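Local structure of Nitrate/nitrite binding protein NrtA (Synechocystis sp., 2G29) at residues 51-56 with 286-291; 148-153 with 204-209; 267-272 with 277-282. The protein binds nitrate as the periplasmic substrate-binding component of the NrtABCD ABC transporter, delivering it for uptake into the cell. One frame throughout, in Å; residues are numbered along the deposited sequence.

Interaction 1 (51-56 with 286-291)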
ATOM      1  N   ALA A  51     -16.258  -5.263   3.537  1.00 14.39           N
ATOM      2  CA  ALA A  51     -17.444  -4.478   3.177  1.00 15.27           C
ATOM      3  C   ALA A  51     -18.450  -5.363   2.425  1.00 15.98           C
ATOM      4  O   ALA A  51     -19.655  -5.139   2.508  1.00 17.65           O
ATOM      5  CB  ALA A  51     -17.062  -3.282   2.331  1.00 16.19           C
ATOM      6  N   LYS A  52     -17.968  -6.350   1.681  1.00 15.05           N
ATOM      7  CA  LYS A  52     -18.871  -7.266   0.978  1.00 17.09           C
ATOM      8  C   LYS A  52     -19.331  -8.358   1.963  1.00 18.26           C
ATOM      9  O   LYS A  52     -20.531  -8.530   2.191  1.00 18.52           O
ATOM     10  CB  LYS A  52     -18.164  -7.923  -0.224  1.00 17.73           C
ATOM     11  CG  LYS A  52     -19.066  -8.845  -1.071  1.00 19.16           C
ATOM     12  CD  LYS A  52     -20.139  -8.037  -1.782  1.00 21.62           C
ATOM     13  CE  LYS A  52     -20.951  -8.896  -2.729  1.00 22.05           C
ATOM     14  NZ  LYS A  52     -21.932  -8.057  -3.496  1.00 22.83           N
ATOM     15  N   GLU A  53     -18.388  -9.071   2.570  1.00 18.57           N
ATOM     16  CA  GLU A  53     -18.736 -10.170   3.480  1.00 19.29           C
ATOM     17  C   GLU A  53     -19.620  -9.824   4.673  1.00 20.56           C
ATOM     18  O   GLU A  53     -20.438 -10.654   5.095  1.00 21.92           O
ATOM     19  CB  GLU A  53     -17.457 -10.837   3.997  1.00 20.62           C
ATOM     20  CG  GLU A  53     -16.738 -11.714   2.974  1.00 23.33           C
ATOM     21  CD  GLU A  53     -17.320 -13.127   2.868  1.00 25.28           C
ATOM     22  OE1 GLU A  53     -16.824 -13.904   2.042  1.00 24.49           O
ATOM     23  OE2 GLU A  53     -18.265 -13.461   3.611  1.00 28.73           O
ATOM     24  N   LYS A  54     -19.460  -8.623   5.226  1.00 20.48           N
ATOM     25  CA  LYS A  54     -20.241  -8.233   6.398  1.00 20.96           C
ATOM     26  C   LYS A  54     -21.401  -7.325   6.044  1.00 20.88           C
ATOM     27  O   LYS A  54     -22.005  -6.710   6.932  1.00 22.54           O
ATOM     28  CB  LYS A  54     -19.359  -7.589   7.476  1.00 20.77           C
ATOM     29  CG  LYS A  54     -18.178  -8.448   7.924  1.00 23.02           C
ATOM     30  CD  LYS A  54     -18.595  -9.804   8.464  1.00 26.65           C
ATOM     31  CE  LYS A  54     -19.386  -9.649   9.750  1.00 25.70           C
ATOM     32  NZ  LYS A  54     -19.782 -10.961  10.393  1.00 27.75           N
ATOM     33  N   GLY A  55     -21.693  -7.246   4.746  1.00 19.68           N
ATOM     34  CA  GLY A  55     -22.829  -6.482   4.236  1.00 20.99           C
ATOM     35  C   GLY A  55     -22.791  -4.962   4.297  1.00 20.19           C
ATOM     36  O   GLY A  55     -23.831  -4.305   4.222  1.00 21.89           O
ATOM     37  N   PHE A  56     -21.609  -4.376   4.425  1.00 19.75           N
ATOM     38  CA  PHE A  56     -21.561  -2.920   4.485  1.00 18.99           C
ATOM     39  C   PHE A  56     -21.971  -2.262   3.150  1.00 17.58           C
ATOM     40  O   PHE A  56     -22.660  -1.231   3.151  1.00 17.24           O
ATOM     41  CB  PHE A  56     -20.180  -2.465   4.940  1.00 19.73           C
ATOM     42  CG  PHE A  56     -19.897  -2.761   6.392  1.00 21.23           C
ATOM     43  CD1 PHE A  56     -18.928  -3.688   6.764  1.00 23.78           C
ATOM     44  CD2 PHE A  56     -20.614  -2.114   7.392  1.00 25.45           C
ATOM     45  CE1 PHE A  56     -18.676  -3.969   8.099  1.00 23.83           C
ATOM     46  CE2 PHE A  56     -20.373  -2.387   8.729  1.00 25.02           C
ATOM     47  CZ  PHE A  56     -19.396  -3.319   9.088  1.00 24.65           C
ATOM     48  N   ARG A 286     -10.868 -19.888   0.466  1.00 20.52           N
ATOM     49  CA  ARG A 286     -10.599 -20.071  -0.950  1.00 23.40           C
ATOM     50  C   ARG A 286     -11.281 -18.966  -1.745  1.00 23.25           C
ATOM     51  O   ARG A 286     -10.832 -18.619  -2.826  1.00 22.98           O
ATOM     52  CB  ARG A 286     -11.130 -21.436  -1.396  1.00 26.52           C
ATOM     53  CG  ARG A 286     -11.086 -21.642  -2.904  1.00 31.91           C
ATOM     54  CD  ARG A 286      -9.660 -21.662  -3.413  1.00 34.51           C
ATOM     55  NE  ARG A 286      -9.559 -22.279  -4.736  1.00 38.69           N
ATOM     56  CZ  ARG A 286      -8.432 -22.790  -5.219  1.00 39.89           C
ATOM     57  NH1 ARG A 286      -7.325 -22.756  -4.486  1.00 40.82           N
ATOM     58  NH2 ARG A 286      -8.404 -23.337  -6.429  1.00 41.89           N
ATOM     59  N   GLU A 287     -12.368 -18.423  -1.196  1.00 23.49           N
ATOM     60  CA  GLU A 287     -13.124 -17.355  -1.849  1.00 24.42           C
ATOM     61  C   GLU A 287     -12.265 -16.091  -2.004  1.00 22.31           C
ATOM     62  O   GLU A 287     -12.457 -15.299  -2.947  1.00 22.71           O
ATOM     63  CB  GLU A 287     -14.375 -17.026  -1.013  1.00 25.91           C
ATOM     64  CG  GLU A 287     -15.419 -16.089  -1.654  1.00 30.96           C
ATOM     65  CD  GLU A 287     -16.214 -16.760  -2.764  1.00 34.05           C
ATOM     66  OE1 GLU A 287     -16.409 -17.997  -2.691  1.00 35.34           O
ATOM     67  OE2 GLU A 287     -16.663 -16.052  -3.693  1.00 35.97           O
ATOM     68  N   TRP A 288     -11.298 -15.921  -1.100  1.00 19.42           N
ATOM     69  CA  TRP A 288     -10.454 -14.737  -1.097  1.00 18.37           C
ATOM     70  C   TRP A 288      -8.947 -14.966  -1.317  1.00 18.89           C
ATOM     71  O   TRP A 288      -8.527 -15.025  -2.460  1.00 21.80           O
ATOM     72  CB  TRP A 288     -10.730 -13.958   0.196  1.00 16.62           C
ATOM     73  CG  TRP A 288     -12.204 -13.569   0.302  1.00 15.28           C
ATOM     74  CD1 TRP A 288     -13.115 -14.040   1.213  1.00 15.73           C
ATOM     75  CD2 TRP A 288     -12.938 -12.702  -0.576  1.00 15.16           C
ATOM     76  NE1 TRP A 288     -14.369 -13.521   0.955  1.00 16.10           N
ATOM     77  CE2 TRP A 288     -14.287 -12.703  -0.137  1.00 16.70           C
ATOM     78  CE3 TRP A 288     -12.588 -11.919  -1.688  1.00 15.45           C
ATOM     79  CZ2 TRP A 288     -15.284 -11.967  -0.785  1.00 17.35           C
ATOM     80  CZ3 TRP A 288     -13.588 -11.175  -2.332  1.00 17.73           C
ATOM     81  CH2 TRP A 288     -14.923 -11.210  -1.871  1.00 18.21           C
ATOM     82  N   PHE A 289      -8.135 -15.111  -0.272  1.00 16.54           N
ATOM     83  CA  PHE A 289      -6.692 -15.289  -0.496  1.00 16.07           C
ATOM     84  C   PHE A 289      -6.253 -16.726  -0.715  1.00 16.48           C
ATOM     85  O   PHE A 289      -5.220 -16.954  -1.352  1.00 16.76           O
ATOM     86  CB  PHE A 289      -5.844 -14.781   0.690  1.00 15.08           C
ATOM     87  CG  PHE A 289      -6.005 -13.315   1.011  1.00 16.49           C
ATOM     88  CD1 PHE A 289      -5.374 -12.795   2.140  1.00 16.82           C
ATOM     89  CD2 PHE A 289      -6.785 -12.469   0.228  1.00 16.71           C
ATOM     90  CE1 PHE A 289      -5.516 -11.440   2.501  1.00 15.47           C
ATOM     91  CE2 PHE A 289      -6.928 -11.122   0.582  1.00 16.27           C
ATOM     92  CZ  PHE A 289      -6.294 -10.625   1.715  1.00 17.44           C
ATOM     93  N   LYS A 290      -7.002 -17.680  -0.150  1.00 16.02           N
ATOM     94  CA  LYS A 290      -6.612 -19.088  -0.224  1.00 16.86           C
ATOM     95  C   LYS A 290      -5.164 -19.194   0.344  1.00 15.74           C
ATOM     96  O   LYS A 290      -4.258 -19.759  -0.285  1.00 15.96           O
ATOM     97  CB  LYS A 290      -6.669 -19.578  -1.678  1.00 19.84           C
ATOM     98  CG  LYS A 290      -6.477 -21.059  -1.819  1.00 23.91           C
ATOM     99  CD  LYS A 290      -7.288 -21.796  -0.798  1.00 26.68           C
ATOM    100  CE  LYS A 290      -7.029 -23.290  -0.882  1.00 31.20           C
ATOM    101  NZ  LYS A 290      -7.595 -24.001   0.310  1.00 33.07           N
ATOM    102  N   VAL A 291      -4.996 -18.661   1.553  1.00 14.92           N
ATOM    103  CA  VAL A 291      -3.716 -18.606   2.268  1.00 13.86           C
ATOM    104  C   VAL A 291      -3.937 -19.156   3.682  1.00 12.78           C
ATOM    105  O   VAL A 291      -4.949 -18.854   4.285  1.00 14.08           O
ATOM    106  CB  VAL A 291      -3.240 -17.104   2.368  1.00 12.98           C
ATOM    107  CG1 VAL A 291      -2.129 -16.942   3.389  1.00 13.33           C
ATOM    108  CG2 VAL A 291      -2.764 -16.596   0.983  1.00 14.27           C
TER
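A single side-chain hydrogen bond between E53 and W288 joins the last turn of helix 46-53 to the loop that follows helix 276-284, two pieces of chain otherwise well separated: even the nearest pair of CA atoms, E53 CA and W288 CA, lies 10.5 Å apart. Reach therefore comes from the side chains. Indole NE1 of W288 donates to carboxylate OE1 of E53 at 2.7 Å, with an N-H...O angle of 166°, so the bond is both short and nearly straight. The oxygen sits at the ring edge, practically within the indole plane, and is approached on its anti side, a little out of the carboxylate plane; the two flat groups stand 73° apart. In E53, CG stands anti to the carbonyl carbon and the chain bends at chi2 (-83°), which brings CG to the NE1/CZ2 rim of the ring, 3.6 Å from W288 NE1 and 4.0 Å from W288 CZ2. The indole is thus met by a polar atom and by the aliphatic stem of the same residue. Within its own segment, E287 CG lies 3.8 Å above the plane of the W288 ring, toward its rim. I282 of helix 276-284 touches both E53 and W288, while K69 NZ bonds to the W288 carbonyl. Away from the nitrate site, this bond between segments 230 residues apart pins the loop to helix 46-53. Chemically, it satisfies the one polar atom of a buried indole and is likely to hold the ring in its rotation; a charged carboxylate acceptor would probably strengthen the bond.

Interaction 2 (148-153 with 204-209)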
ATOM      1  N   GLU A 148      28.701  -5.221   0.524  1.00 19.58           N
ATOM      2  CA  GLU A 148      29.739  -6.191   0.200  1.00 20.59           C
ATOM      3  C   GLU A 148      29.148  -7.536  -0.224  1.00 18.09           C
ATOM      4  O   GLU A 148      29.719  -8.248  -1.053  1.00 19.91           O
ATOM      5  CB  GLU A 148      30.662  -6.415   1.395  1.00 23.39           C
ATOM      6  CG  GLU A 148      31.564  -5.241   1.762  1.00 29.53           C
ATOM      7  CD  GLU A 148      32.713  -5.670   2.671  1.00 31.90           C
ATOM      8  OE1 GLU A 148      32.478  -6.500   3.580  1.00 34.19           O
ATOM      9  OE2 GLU A 148      33.851  -5.176   2.480  1.00 35.21           O
ATOM     10  N   ALA A 149      27.999  -7.906   0.343  1.00 18.27           N
ATOM     11  CA  ALA A 149      27.391  -9.189  -0.011  1.00 16.54           C
ATOM     12  C   ALA A 149      26.819  -9.190  -1.427  1.00 16.30           C
ATOM     13  O   ALA A 149      26.956 -10.180  -2.163  1.00 17.28           O
ATOM     14  CB  ALA A 149      26.288  -9.553   1.008  1.00 16.57           C
ATOM     15  N   PHE A 150      26.166  -8.089  -1.808  1.00 16.50           N
ATOM     16  CA  PHE A 150      25.604  -7.983  -3.154  1.00 15.27           C
ATOM     17  C   PHE A 150      26.727  -8.010  -4.202  1.00 16.80           C
ATOM     18  O   PHE A 150      26.522  -8.457  -5.336  1.00 16.73           O
ATOM     19  CB  PHE A 150      24.797  -6.685  -3.292  1.00 16.00           C
ATOM     20  CG  PHE A 150      23.370  -6.781  -2.798  1.00 15.30           C
ATOM     21  CD1 PHE A 150      22.489  -5.731  -3.056  1.00 17.10           C
ATOM     22  CD2 PHE A 150      22.914  -7.882  -2.087  1.00 15.91           C
ATOM     23  CE1 PHE A 150      21.168  -5.774  -2.615  1.00 18.14           C
ATOM     24  CE2 PHE A 150      21.574  -7.933  -1.631  1.00 15.47           C
ATOM     25  CZ  PHE A 150      20.721  -6.887  -1.898  1.00 15.77           C
ATOM     26  N   ALA A 151      27.903  -7.514  -3.824  1.00 18.21           N
ATOM     27  CA  ALA A 151      29.030  -7.498  -4.748  1.00 18.44           C
ATOM     28  C   ALA A 151      29.439  -8.904  -5.194  1.00 19.19           C
ATOM     29  O   ALA A 151      30.036  -9.086  -6.278  1.00 19.43           O
ATOM     30  CB  ALA A 151      30.217  -6.785  -4.103  1.00 20.28           C
ATOM     31  N   LYS A 152      29.119  -9.909  -4.381  1.00 18.89           N
ATOM     32  CA  LYS A 152      29.453 -11.302  -4.728  1.00 19.53           C
ATOM     33  C   LYS A 152      28.423 -11.898  -5.695  1.00 19.37           C
ATOM     34  O   LYS A 152      28.561 -13.038  -6.137  1.00 19.37           O
ATOM     35  CB  LYS A 152      29.506 -12.169  -3.459  1.00 22.60           C
ATOM     36  CG  LYS A 152      30.413 -11.625  -2.372  1.00 26.39           C
ATOM     37  CD  LYS A 152      30.553 -12.583  -1.193  1.00 27.89           C
ATOM     38  CE  LYS A 152      31.424 -11.949  -0.102  1.00 31.73           C
ATOM     39  NZ  LYS A 152      31.867 -12.898   0.965  1.00 33.62           N
ATOM     40  N   VAL A 153      27.392 -11.117  -6.032  1.00 16.47           N
ATOM     41  CA  VAL A 153      26.329 -11.582  -6.919  1.00 15.83           C
ATOM     42  C   VAL A 153      26.419 -10.890  -8.272  1.00 16.16           C
ATOM     43  O   VAL A 153      26.689  -9.707  -8.316  1.00 16.63           O
ATOM     44  CB  VAL A 153      24.922 -11.262  -6.289  1.00 14.55           C
ATOM     45  CG1 VAL A 153      23.796 -11.678  -7.208  1.00 16.60           C
ATOM     46  CG2 VAL A 153      24.800 -11.964  -4.944  1.00 15.50           C
ATOM     47  N   ALA A 204      15.068 -15.736  -7.676  1.00 16.97           N
ATOM     48  CA  ALA A 204      14.891 -14.732  -8.703  1.00 16.35           C
ATOM     49  C   ALA A 204      15.368 -13.355  -8.229  1.00 15.26           C
ATOM     50  O   ALA A 204      15.514 -12.441  -9.036  1.00 16.48           O
ATOM     51  CB  ALA A 204      13.412 -14.653  -9.116  1.00 15.96           C
ATOM     52  N   MET A 205      15.555 -13.195  -6.917  1.00 14.67           N
ATOM     53  CA  MET A 205      16.006 -11.925  -6.366  1.00 14.08           C
ATOM     54  C   MET A 205      16.649 -12.164  -4.994  1.00 12.22           C
ATOM     55  O   MET A 205      16.387 -13.167  -4.354  1.00 14.41           O
ATOM     56  CB  MET A 205      14.842 -10.925  -6.199  1.00 13.45           C
ATOM     57  CG  MET A 205      13.759 -11.333  -5.192  1.00 13.79           C
ATOM     58  SD  MET A 205      12.680 -12.693  -5.719  1.00 13.21           S
ATOM     59  CE  MET A 205      11.189 -12.347  -4.676  1.00 12.30           C
ATOM     60  N   GLU A 206      17.468 -11.215  -4.553  1.00 12.18           N
ATOM     61  CA  GLU A 206      18.178 -11.287  -3.271  1.00 13.13           C
ATOM     62  C   GLU A 206      17.348 -10.792  -2.113  1.00 11.41           C
ATOM     63  O   GLU A 206      17.504 -11.243  -0.972  1.00 11.55           O
ATOM     64  CB  GLU A 206      19.440 -10.394  -3.294  1.00 13.18           C
ATOM     65  CG  GLU A 206      20.387 -10.663  -4.452  1.00 14.08           C
ATOM     66  CD  GLU A 206      20.773 -12.122  -4.572  1.00 15.70           C
ATOM     67  OE1 GLU A 206      20.581 -12.683  -5.675  1.00 17.50           O
ATOM     68  OE2 GLU A 206      21.224 -12.702  -3.568  1.00 15.69           O
ATOM     69  N   SER A 207      16.462  -9.841  -2.421  1.00 12.58           N
ATOM     70  CA  SER A 207      15.634  -9.185  -1.401  1.00 11.82           C
ATOM     71  C   SER A 207      14.332  -8.766  -2.072  1.00 11.76           C
ATOM     72  O   SER A 207      14.284  -8.634  -3.294  1.00 11.70           O
ATOM     73  CB  SER A 207      16.379  -7.923  -0.875  1.00 12.28           C
ATOM     74  OG  SER A 207      15.665  -7.251   0.146  1.00 11.61           O
ATOM     75  N   PHE A 208      13.297  -8.529  -1.268  1.00 10.80           N
ATOM     76  CA  PHE A 208      12.023  -8.108  -1.826  1.00 10.35           C
ATOM     77  C   PHE A 208      11.163  -7.384  -0.804  1.00 10.04           C
ATOM     78  O   PHE A 208      11.305  -7.587   0.409  1.00 10.85           O
ATOM     79  CB  PHE A 208      11.254  -9.295  -2.454  1.00 10.63           C
ATOM     80  CG  PHE A 208      10.848 -10.398  -1.483  1.00 10.37           C
ATOM     81  CD1 PHE A 208       9.525 -10.478  -1.043  1.00 10.47           C
ATOM     82  CD2 PHE A 208      11.744 -11.424  -1.107  1.00 11.55           C
ATOM     83  CE1 PHE A 208       9.099 -11.584  -0.250  1.00 11.35           C
ATOM     84  CE2 PHE A 208      11.318 -12.493  -0.332  1.00 12.53           C
ATOM     85  CZ  PHE A 208       9.977 -12.577   0.102  1.00 13.40           C
ATOM     86  N   CYS A 209      10.242  -6.572  -1.299  1.00 10.18           N
ATOM     87  CA  CYS A 209       9.339  -5.821  -0.445  1.00 10.10           C
ATOM     88  C   CYS A 209       7.926  -6.072  -0.939  1.00 10.98           C
ATOM     89  O   CYS A 209       7.654  -5.903  -2.143  1.00 10.57           O
ATOM     90  CB  CYS A 209       9.687  -4.336  -0.510  1.00 10.86           C
ATOM     91  SG  CYS A 209       8.701  -3.322   0.601  1.00 10.91           S
TER
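E206 carries CG anti to its carbonyl carbon (chi1 -54°) and bends at chi2, so that its CB meets F150 while its carboxylate turns to V153. On the helix side, F150 likewise has CG anti to its carbonyl carbon (chi1 -84°), which swings the ring end in toward E206. Atom F150 CE2 then lies 3.7 Å from E206 CB and 4.1 Å from E206 CG, an oblique approach of the aliphatic stem to the ring, with ring and carboxylate planes 83° apart. V153 comes from the opposite direction, and its two methyls each face one oxygen of the acid group: CG1 is 3.7 Å from E206 OE1, and CG2 is 3.9 Å from E206 OE2. No hydrogen bond crosses between the segments, so the evidence is for van der Waals contact; the polar end of E206 is served elsewhere, OE2 bonding to the hydroxyl of Y134, a residue that also touches V153 and A149. Together, F150 on helix 146-151 and V153 just beyond it pack against the approach to strand 207-211, an inner strand of the second five-stranded sheet, where backbone bonds tie E206 to K157 and G131, and S207 rests on helix 166-177.

Interaction 3 (267-272 with 277-282)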
ATOM      1  N   GLN A 267     -13.603  -0.481   7.572  1.00 13.71           N
ATOM      2  CA  GLN A 267     -12.309  -0.175   8.181  1.00 15.02           C
ATOM      3  C   GLN A 267     -12.386  -0.174   9.712  1.00 14.63           C
ATOM      4  O   GLN A 267     -11.499  -0.670  10.384  1.00 16.10           O
ATOM      5  CB  GLN A 267     -11.789   1.183   7.711  1.00 13.79           C
ATOM      6  CG  GLN A 267     -11.230   1.165   6.295  1.00 14.06           C
ATOM      7  CD  GLN A 267     -10.773   2.542   5.866  1.00 14.38           C
ATOM      8  OE1 GLN A 267     -11.559   3.486   5.868  1.00 14.65           O
ATOM      9  NE2 GLN A 267      -9.491   2.663   5.493  1.00 12.31           N
ATOM     10  N   GLN A 268     -13.454   0.418  10.250  1.00 15.87           N
ATOM     11  CA  GLN A 268     -13.641   0.460  11.695  1.00 16.25           C
ATOM     12  C   GLN A 268     -13.791  -0.958  12.239  1.00 15.06           C
ATOM     13  O   GLN A 268     -13.258  -1.290  13.307  1.00 18.13           O
ATOM     14  CB  GLN A 268     -14.875   1.301  12.001  1.00 16.54           C
ATOM     15  CG  GLN A 268     -14.621   2.787  11.781  1.00 19.53           C
ATOM     16  CD  GLN A 268     -15.867   3.606  11.952  1.00 23.55           C
ATOM     17  OE1 GLN A 268     -16.648   3.777  11.022  1.00 26.84           O
ATOM     18  NE2 GLN A 268     -16.065   4.114  13.151  1.00 24.17           N
ATOM     19  N   TRP A 269     -14.507  -1.784  11.497  1.00 15.04           N
ATOM     20  CA  TRP A 269     -14.715  -3.179  11.899  1.00 15.27           C
ATOM     21  C   TRP A 269     -13.383  -3.941  11.896  1.00 15.67           C
ATOM     22  O   TRP A 269     -13.034  -4.628  12.857  1.00 16.73           O
ATOM     23  CB  TRP A 269     -15.667  -3.863  10.943  1.00 15.21           C
ATOM     24  CG  TRP A 269     -16.107  -5.234  11.435  1.00 18.32           C
ATOM     25  CD1 TRP A 269     -17.151  -5.503  12.275  1.00 18.23           C
ATOM     26  CD2 TRP A 269     -15.485  -6.489  11.151  1.00 16.83           C
ATOM     27  NE1 TRP A 269     -17.221  -6.848  12.532  1.00 19.93           N
ATOM     28  CE2 TRP A 269     -16.214  -7.481  11.852  1.00 17.82           C
ATOM     29  CE3 TRP A 269     -14.381  -6.878  10.371  1.00 17.28           C
ATOM     30  CZ2 TRP A 269     -15.876  -8.833  11.799  1.00 19.61           C
ATOM     31  CZ3 TRP A 269     -14.045  -8.224  10.320  1.00 16.71           C
ATOM     32  CH2 TRP A 269     -14.794  -9.191  11.028  1.00 17.84           C
ATOM     33  N   CYS A 270     -12.645  -3.841  10.787  1.00 16.01           N
ATOM     34  CA  CYS A 270     -11.360  -4.523  10.687  1.00 15.77           C
ATOM     35  C   CYS A 270     -10.318  -4.066  11.705  1.00 15.62           C
ATOM     36  O   CYS A 270      -9.428  -4.818  12.081  1.00 17.93           O
ATOM     37  CB  CYS A 270     -10.759  -4.317   9.296  1.00 16.33           C
ATOM     38  SG  CYS A 270     -11.568  -5.129   7.954  1.00 16.54           S
ATOM     39  N   ASP A 271     -10.407  -2.818  12.131  1.00 15.69           N
ATOM     40  CA  ASP A 271      -9.442  -2.264  13.072  1.00 17.02           C
ATOM     41  C   ASP A 271      -9.594  -2.739  14.513  1.00 17.94           C
ATOM     42  O   ASP A 271      -8.700  -2.539  15.308  1.00 19.28           O
ATOM     43  CB  ASP A 271      -9.535  -0.734  13.022  1.00 17.67           C
ATOM     44  CG  ASP A 271      -8.196  -0.054  13.175  1.00 19.42           C
ATOM     45  OD1 ASP A 271      -7.222  -0.534  12.554  1.00 18.91           O
ATOM     46  OD2 ASP A 271      -8.119   0.962  13.909  1.00 20.75           O
ATOM     47  N   GLN A 272     -10.720  -3.367  14.846  1.00 19.44           N
ATOM     48  CA  GLN A 272     -10.939  -3.824  16.221  1.00 20.34           C
ATOM     49  C   GLN A 272     -10.231  -5.135  16.561  1.00 19.20           C
ATOM     50  O   GLN A 272     -10.356  -6.106  15.815  1.00 20.33           O
ATOM     51  CB  GLN A 272     -12.446  -4.004  16.497  1.00 21.58           C
ATOM     52  CG  GLN A 272     -13.282  -2.704  16.554  1.00 27.13           C
ATOM     53  CD  GLN A 272     -14.646  -2.899  17.235  1.00 31.64           C
ATOM     54  OE1 GLN A 272     -15.439  -1.961  17.350  1.00 35.78           O
ATOM     55  NE2 GLN A 272     -14.915  -4.119  17.691  1.00 34.93           N
ATOM     56  N   GLU A 277      -9.583 -12.110  14.468  1.00 16.24           N
ATOM     57  CA  GLU A 277      -9.670 -13.538  14.184  1.00 17.35           C
ATOM     58  C   GLU A 277     -10.636 -13.789  13.026  1.00 16.76           C
ATOM     59  O   GLU A 277     -10.318 -14.461  12.031  1.00 15.34           O
ATOM     60  CB  GLU A 277     -10.128 -14.267  15.452  1.00 20.21           C
ATOM     61  CG  GLU A 277      -9.193 -14.056  16.638  1.00 28.42           C
ATOM     62  CD  GLU A 277      -9.841 -14.302  17.985  1.00 31.29           C
ATOM     63  OE1 GLU A 277     -10.780 -13.548  18.372  1.00 34.60           O
ATOM     64  OE2 GLU A 277      -9.404 -15.255  18.673  1.00 35.46           O
ATOM     65  N   GLU A 278     -11.845 -13.249  13.154  1.00 16.18           N
ATOM     66  CA  GLU A 278     -12.836 -13.413  12.126  1.00 16.67           C
ATOM     67  C   GLU A 278     -12.366 -12.828  10.794  1.00 15.25           C
ATOM     68  O   GLU A 278     -12.554 -13.447   9.752  1.00 16.32           O
ATOM     69  CB  GLU A 278     -14.159 -12.779  12.559  1.00 17.05           C
ATOM     70  CG  GLU A 278     -15.279 -13.166  11.635  1.00 16.90           C
ATOM     71  CD  GLU A 278     -16.613 -12.472  11.946  1.00 16.43           C
ATOM     72  OE1 GLU A 278     -16.746 -11.858  13.018  1.00 20.61           O
ATOM     73  OE2 GLU A 278     -17.500 -12.571  11.092  1.00 21.41           O
ATOM     74  N   MET A 279     -11.737 -11.660  10.833  1.00 15.26           N
ATOM     75  CA  MET A 279     -11.237 -11.046   9.602  1.00 15.62           C
ATOM     76  C   MET A 279     -10.303 -12.000   8.874  1.00 14.62           C
ATOM     77  O   MET A 279     -10.442 -12.225   7.691  1.00 13.51           O
ATOM     78  CB  MET A 279     -10.484  -9.760   9.938  1.00 15.64           C
ATOM     79  CG  MET A 279      -9.999  -9.016   8.709  1.00 13.62           C
ATOM     80  SD  MET A 279      -9.043  -7.557   9.099  1.00 16.14           S
ATOM     81  CE  MET A 279      -7.462  -8.317   9.475  1.00 15.73           C
ATOM     82  N   CYS A 280      -9.355 -12.561   9.604  1.00 13.92           N
ATOM     83  CA  CYS A 280      -8.387 -13.452   9.015  1.00 13.17           C
ATOM     84  C   CYS A 280      -8.992 -14.778   8.563  1.00 14.04           C
ATOM     85  O   CYS A 280      -8.524 -15.374   7.583  1.00 14.53           O
ATOM     86  CB  CYS A 280      -7.221 -13.648   9.976  1.00 14.28           C
ATOM     87  SG  CYS A 280      -6.237 -12.096  10.158  1.00 15.00           S
ATOM     88  N   GLN A 281     -10.007 -15.274   9.270  1.00 14.23           N
ATOM     89  CA  GLN A 281     -10.663 -16.506   8.788  1.00 15.50           C
ATOM     90  C   GLN A 281     -11.294 -16.239   7.419  1.00 13.52           C
ATOM     91  O   GLN A 281     -11.234 -17.065   6.511  1.00 14.87           O
ATOM     92  CB  GLN A 281     -11.779 -16.949   9.716  1.00 16.23           C
ATOM     93  CG  GLN A 281     -11.305 -17.415  11.062  1.00 17.77           C
ATOM     94  CD  GLN A 281     -12.497 -17.770  11.935  1.00 21.41           C
ATOM     95  OE1 GLN A 281     -13.481 -17.032  11.974  1.00 20.82           O
ATOM     96  NE2 GLN A 281     -12.420 -18.905  12.626  1.00 22.56           N
ATOM     97  N   ILE A 282     -11.916 -15.066   7.285  1.00 14.58           N
ATOM     98  CA  ILE A 282     -12.539 -14.667   6.038  1.00 14.49           C
ATOM     99  C   ILE A 282     -11.487 -14.519   4.946  1.00 13.74           C
ATOM    100  O   ILE A 282     -11.629 -15.109   3.882  1.00 15.17           O
ATOM    101  CB  ILE A 282     -13.310 -13.336   6.216  1.00 15.22           C
ATOM    102  CG1 ILE A 282     -14.537 -13.543   7.120  1.00 16.30           C
ATOM    103  CG2 ILE A 282     -13.809 -12.825   4.864  1.00 14.67           C
ATOM    104  CD1 ILE A 282     -15.209 -12.219   7.570  1.00 18.39           C
TER
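The W269 indole presents its six-membered ring to two neighbours on helix 276-284: OE1 of E278 at the edge, in the ring plane, and M279 CB at an oblique angle. E278 OE1 lies 3.4 Å from W269 CZ2, facing the C-H rim without a hydrogen bond; the carboxylate stands 87° to the ring. M279 CB comes 3.9 Å from W269 CZ3, the two side chains sliding past each other in opposite directions. With CG anti to the backbone N (chi1 -170°), W269 brings the far end of its ring across to the second helix. M279 runs extended to its sulfur, placing SD 3.7 Å from C270 CB and equally near C270 SG. The short helical segments 267-271 and 277-282 approach to 10.3 Å with 108° between their directions, a steep angle across a connection of four residues. I50 of helix 46-53 touches W269, C270 and I282, drawing a third helix into the packing. The side chain of M279 is about 12 Å from that of the nitrate-binding Q126, so the contact itself is not in the site. Replacing W269 with an alanine would probably open a gap beside M279 CB and leave the E278 carboxylate without the ring edge that flanks it. The other oxygen, E278 OE2, forms a salt bridge with K54. Chemically, apolar and sulfur contacts fill the buried side, whereas at the partly exposed rim the negatively charged oxygen lies against the weakly positive edge of the indole, probably a modest electrostatic attraction.

In the fold
From the N terminus, segment 51-56 opens interaction 1, the longest of the three loops, which closes only at 286-291. Both other contacts fall within that span, one after the other: interaction 2 joins 148-153 to 204-209, and interaction 3 brings 267-272 back to 277-282 across four residues. None cross. Interactions 1 and 3 are neighbours, centres 10 Å apart, joined by the K54-E278 salt bridge and by I282 packing on E53, so helices 46-53, 253-271 and 276-284 pack as one cluster of helices. Interaction 2 stands apart, its centre 36 Å from each of the others, and ties helix 146-151 to the five-stranded sheet that contains strand 207-211 in this two-domain, C-clamp protein.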